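PDB 2A67: isochorismatase family protein from Enterococcus faecalis, which is of unknown function but belongs to the isochorismatase family and is probably a hydrolase. Local coordinates for residues 21-33 / 133-147. Numbering follows the deposited sequence.
Sequences QQLYRLPAVLDKV and PKTTSTLDNGHLTAA
In the parallel-sheet alpha/beta fold of the isochorismatase family, the loop around Tyr24 that leads into helix 26-42 meets Ser137 and Thr138, where strand 128-137 runs out. Tyr24 N gives a nearly straight hydrogen bond to Thr138 O (3.0 Å, 165° at the hydrogen). The carbonyl O of Tyr24 accepts a short hydrogen bond from Ser137 OG, 2.6 Å away. Serine suits the spot: with OG anti to its own backbone N (chi1 173°), the small side chain brings its hydroxyl to a carbonyl of the other segment. A water donates to both Tyr24 O and Thr136 O, so two donors grip the tyrosine carbonyl. Tyr24 CB packs tightly on Ala146 CB (3.3 Å); alanine's small side chain suits so close an approach of the first turn of helix 146-157. Leu23 CD2 meets Leu139 CD2 at 3.9 Å. Lys32, long and flexible with a donor at its end, lays CG on Thr135 CG2 (3.5 Å), and its NZ gives Pro133 O a hydrogen bond of 2.7 Å, arriving from above the carbonyl plane. Hydrogen bonds at the loop and at Lys32 thus flank van der Waals packing of Val29 on the strand backbone, consistent with holding the helix start beside the strand.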
loop_
_atom_site.group_PDB
_atom_site.type_symbol
_atom_site.label_atom_id
_atom_site.label_comp_id
_atom_site.label_asym_id
_atom_site.label_seq_id
_atom_site.Cartn_x
_atom_site.Cartn_y
_atom_site.Cartn_z
ATOM N N GLN D 21 15.720 19.559 3.853
ATOM C CA GLN D 21 15.159 18.223 4.102
ATOM C C GLN D 21 16.130 17.106 3.686
ATOM O O GLN D 21 16.202 16.765 2.508
ATOM C CB GLN D 21 13.813 18.052 3.373
ATOM C CG GLN D 21 12.610 18.765 4.047
ATOM C CD GLN D 21 11.968 17.941 5.183
ATOM O OE1 GLN D 21 12.571 17.718 6.252
ATOM N NE2 GLN D 21 10.736 17.484 4.948
ATOM N N GLN D 22 16.902 16.594 4.645
ATOM C CA GLN D 22 17.813 15.468 4.418
ATOM C C GLN D 22 17.129 14.133 4.722
ATOM O O GLN D 22 16.474 13.985 5.764
ATOM C CB GLN D 22 19.086 15.595 5.266
ATOM C CG GLN D 22 20.085 16.611 4.749
ATOM C CD GLN D 22 21.525 16.145 4.888
ATOM O OE1 GLN D 22 21.992 15.839 5.990
ATOM N NE2 GLN D 22 22.242 16.091 3.758
ATOM N N LEU D 23 17.273 13.181 3.813
ATOM C CA LEU D 23 16.791 11.802 4.027
ATOM C C LEU D 23 17.518 11.135 5.207
ATOM O O LEU D 23 18.722 11.276 5.349
ATOM C CB LEU D 23 17.005 10.989 2.752
ATOM C CG LEU D 23 15.997 11.221 1.621
ATOM C CD1 LEU D 23 16.560 10.661 0.325
ATOM C CD2 LEU D 23 14.635 10.588 1.933
ATOM N N TYR D 24 16.769 10.434 6.050
ATOM C CA TYR D 24 17.269 9.824 7.274
ATOM C C TYR D 24 18.293 8.701 7.003
ATOM O O TYR D 24 17.993 7.694 6.304
ATOM C CB TYR D 24 16.091 9.281 8.071
ATOM C CG TYR D 24 16.460 8.678 9.401
ATOM C CD1 TYR D 24 16.933 9.478 10.466
ATOM C CD2 TYR D 24 16.338 7.294 9.616
ATOM C CE1 TYR D 24 17.286 8.893 11.711
ATOM C CE2 TYR D 24 16.660 6.716 10.845
ATOM C CZ TYR D 24 17.133 7.513 11.875
ATOM O OH TYR D 24 17.447 6.921 13.066
ATOM N N ARG D 25 19.497 8.918 7.537
ATOM C CA ARG D 25 20.631 8.026 7.417
ATOM C C ARG D 25 20.895 7.538 5.999
ATOM O O ARG D 25 21.181 6.359 5.804
ATOM C CB ARG D 25 20.484 6.841 8.396
ATOM C CG ARG D 25 20.311 7.334 9.812
ATOM C CD ARG D 25 20.371 6.265 10.878
ATOM N NE ARG D 25 20.544 6.931 12.175
ATOM C CZ ARG D 25 20.399 6.339 13.360
ATOM N NH1 ARG D 25 20.078 5.051 13.434
ATOM N NH2 ARG D 25 20.559 7.038 14.475
ATOM N N LEU D 26 20.834 8.442 5.023
ATOM C CA LEU D 26 21.042 8.104 3.609
ATOM C C LEU D 26 22.414 7.535 3.261
ATOM O O LEU D 26 22.502 6.588 2.443
ATOM C CB LEU D 26 20.732 9.300 2.694
ATOM C CG LEU D 26 20.685 9.005 1.180
ATOM C CD1 LEU D 26 19.557 8.022 0.811
ATOM C CD2 LEU D 26 20.629 10.275 0.349
ATOM N N PRO D 27 23.509 8.129 3.809
ATOM C CA PRO D 27 24.811 7.520 3.479
ATOM C C PRO D 27 24.848 6.009 3.700
ATOM O O PRO D 27 25.271 5.305 2.797
ATOM C CB PRO D 27 25.791 8.246 4.412
ATOM C CG PRO D 27 25.159 9.630 4.588
ATOM C CD PRO D 27 23.659 9.350 4.635
ATOM N N ALA D 28 24.409 5.525 4.864
ATOM C CA ALA D 28 24.463 4.079 5.160
ATOM C C ALA D 28 23.498 3.288 4.305
ATOM O O ALA D 28 23.747 2.131 4.035
ATOM C CB ALA D 28 24.224 3.791 6.651
ATOM N N VAL D 29 22.375 3.905 3.879
ATOM C CA VAL D 29 21.418 3.205 3.026
ATOM C C VAL D 29 22.084 2.933 1.662
ATOM O O VAL D 29 22.082 1.821 1.162
ATOM C CB VAL D 29 20.086 4.022 2.868
ATOM C CG1 VAL D 29 19.256 3.504 1.692
ATOM C CG2 VAL D 29 19.292 3.963 4.142
ATOM N N LEU D 30 22.669 3.966 1.063
ATOM C CA LEU D 30 23.353 3.823 -0.226
ATOM C C LEU D 30 24.554 2.849 -0.182
ATOM O O LEU D 30 24.815 2.144 -1.147
ATOM C CB LEU D 30 23.752 5.200 -0.763
ATOM C CG LEU D 30 22.639 6.258 -0.930
ATOM C CD1 LEU D 30 23.270 7.663 -1.302
ATOM C CD2 LEU D 30 21.513 5.885 -1.916
ATOM N N ASP D 31 25.272 2.816 0.937
ATOM C CA ASP D 31 26.359 1.867 1.113
ATOM C C ASP D 31 25.811 0.433 1.119
ATOM O O ASP D 31 26.372 -0.442 0.457
ATOM C CB ASP D 31 27.087 2.127 2.429
ATOM C CG ASP D 31 27.949 3.356 2.376
ATOM O OD1 ASP D 31 28.427 3.688 1.250
ATOM O OD2 ASP D 31 28.172 3.966 3.464
ATOM N N LYS D 32 24.707 0.224 1.838
ATOM C CA LYS D 32 24.069 -1.101 1.912
ATOM C C LYS D 32 23.499 -1.485 0.522
ATOM O O LYS D 32 23.651 -2.598 0.054
ATOM C CB LYS D 32 23.018 -1.091 3.044
ATOM C CG LYS D 32 22.430 -2.428 3.380
ATOM C CD LYS D 32 23.105 -3.087 4.615
ATOM C CE LYS D 32 22.234 -2.903 5.922
ATOM N NZ LYS D 32 21.394 -4.125 6.358
ATOM N N VAL D 33 22.886 -0.533 -0.165
ATOM C CA VAL D 33 22.387 -0.770 -1.536
ATOM C C VAL D 33 23.513 -1.097 -2.525
ATOM O O VAL D 33 23.389 -2.040 -3.317
ATOM C CB VAL D 33 21.545 0.434 -2.046
ATOM C CG1 VAL D 33 21.372 0.379 -3.596
ATOM C CG2 VAL D 33 20.190 0.447 -1.308
ATOM N N PRO D 133 17.344 -5.390 5.300
ATOM C CA PRO D 133 17.138 -4.409 6.353
ATOM C C PRO D 133 17.912 -3.104 6.111
ATOM O O PRO D 133 18.994 -3.134 5.532
ATOM C CB PRO D 133 17.703 -5.151 7.595
ATOM C CG PRO D 133 17.364 -6.578 7.302
ATOM C CD PRO D 133 17.754 -6.702 5.855
ATOM N N LYS D 134 17.368 -1.982 6.576
ATOM C CA LYS D 134 18.002 -0.660 6.459
ATOM C C LYS D 134 18.301 -0.183 5.049
ATOM O O LYS D 134 19.380 0.363 4.763
ATOM C CB LYS D 134 19.235 -0.568 7.359
ATOM C CG LYS D 134 18.902 -0.925 8.803
ATOM C CD LYS D 134 20.153 -0.938 9.694
ATOM C CE LYS D 134 19.772 -0.448 11.091
ATOM N NZ LYS D 134 20.961 0.231 11.755
ATOM N N THR D 135 17.355 -0.412 4.129
ATOM C CA THR D 135 17.603 0.035 2.766
ATOM C C THR D 135 16.437 0.953 2.306
ATOM O O THR D 135 16.200 1.126 1.129
ATOM C CB THR D 135 17.853 -1.152 1.771
ATOM O OG1 THR D 135 16.732 -2.040 1.835
ATOM C CG2 THR D 135 19.231 -1.886 2.050
ATOM N N THR D 136 15.679 1.488 3.256
ATOM C CA THR D 136 14.709 2.565 2.908
ATOM C C THR D 136 14.967 3.785 3.778
ATOM O O THR D 136 15.577 3.690 4.846
ATOM C CB THR D 136 13.201 2.160 3.022
ATOM O OG1 THR D 136 12.774 2.254 4.382
ATOM C CG2 THR D 136 12.944 0.766 2.527
ATOM N N SER D 137 14.504 4.946 3.316
ATOM C CA SER D 137 14.643 6.141 4.136
ATOM C C SER D 137 13.509 7.081 3.748
ATOM O O SER D 137 12.834 6.865 2.731
ATOM C CB SER D 137 16.014 6.782 3.919
ATOM O OG SER D 137 16.123 8.031 4.589
ATOM N N THR D 138 13.313 8.090 4.591
ATOM C CA THR D 138 12.255 9.099 4.448
ATOM C C THR D 138 12.640 10.323 5.303
ATOM O O THR D 138 13.771 10.407 5.800
ATOM C CB THR D 138 10.847 8.524 4.785
ATOM O OG1 THR D 138 9.845 9.379 4.245
ATOM C CG2 THR D 138 10.594 8.233 6.288
ATOM N N LEU D 139 11.701 11.265 5.439
ATOM C CA LEU D 139 11.900 12.587 6.066
ATOM C C LEU D 139 11.006 12.704 7.286
ATOM O O LEU D 139 9.940 12.068 7.329
ATOM C CB LEU D 139 11.516 13.683 5.061
ATOM C CG LEU D 139 12.128 13.612 3.652
ATOM C CD1 LEU D 139 11.395 14.507 2.682
ATOM C CD2 LEU D 139 13.608 13.973 3.645
ATOM N N ASP D 140 11.415 13.506 8.282
ATOM C CA ASP D 140 10.520 13.838 9.382
ATOM C C ASP D 140 9.379 14.507 8.653
ATOM O O ASP D 140 9.622 15.259 7.716
ATOM C CB ASP D 140 11.138 14.852 10.382
ATOM C CG ASP D 140 12.353 14.290 11.175
ATOM O OD1 ASP D 140 12.626 13.055 11.188
ATOM O OD2 ASP D 140 13.060 15.113 11.804
ATOM N N ASN D 141 8.141 14.228 9.040
ATOM C CA ASN D 141 7.005 14.805 8.324
ATOM C C ASN D 141 6.232 15.847 9.132
ATOM O O ASN D 141 5.117 16.210 8.744
ATOM C CB ASN D 141 6.060 13.719 7.768
ATOM C CG ASN D 141 5.278 13.009 8.838
ATOM O OD1 ASN D 141 4.614 11.985 8.582
ATOM N ND2 ASN D 141 5.347 13.513 10.042
ATOM N N GLY D 142 6.789 16.313 10.251
ATOM C CA GLY D 142 6.085 17.301 11.084
ATOM C C GLY D 142 5.124 16.659 12.078
ATOM O O GLY D 142 4.654 17.308 13.001
ATOM N N HIS D 143 4.807 15.383 11.899
ATOM C CA HIS D 143 4.014 14.659 12.917
ATOM C C HIS D 143 4.785 13.477 13.540
ATOM O O HIS D 143 4.591 13.131 14.698
ATOM C CB HIS D 143 2.690 14.161 12.331
ATOM C CG HIS D 143 1.806 15.251 11.797
ATOM N ND1 HIS D 143 0.802 15.838 12.549
ATOM C CD2 HIS D 143 1.765 15.853 10.583
ATOM C CE1 HIS D 143 0.193 16.762 11.828
ATOM N NE2 HIS D 143 0.757 16.792 10.631
ATOM N N LEU D 144 5.650 12.854 12.748
ATOM C CA LEU D 144 6.381 11.668 13.149
ATOM C C LEU D 144 7.788 11.839 12.621
ATOM O O LEU D 144 7.978 12.473 11.594
ATOM C CB LEU D 144 5.743 10.437 12.483
ATOM C CG LEU D 144 4.830 9.388 13.139
ATOM C CD1 LEU D 144 4.092 9.806 14.369
ATOM C CD2 LEU D 144 3.877 8.690 12.103
ATOM N N THR D 145 8.786 11.305 13.319
ATOM C CA THR D 145 10.161 11.374 12.801
ATOM C C THR D 145 10.318 10.319 11.710
ATOM O O THR D 145 9.516 9.388 11.653
ATOM C CB THR D 145 11.185 11.035 13.891
ATOM O OG1 THR D 145 10.886 9.736 14.431
ATOM C CG2 THR D 145 11.161 12.091 15.015
ATOM N N ALA D 146 11.352 10.455 10.879
ATOM C CA ALA D 146 11.723 9.436 9.888
ATOM C C ALA D 146 11.875 8.075 10.537
ATOM O O ALA D 146 11.362 7.096 10.010
ATOM C CB ALA D 146 13.003 9.800 9.203
ATOM N N ALA D 147 12.545 8.036 11.693
ATOM C CA ALA D 147 12.722 6.792 12.470
ATOM C C ALA D 147 11.380 6.083 12.822
ATOM O O ALA D 147 11.251 4.870 12.703
ATOM C CB ALA D 147 13.529 7.074 13.727
HETATM O O HOH W 1 17.156 5.128 6.881
#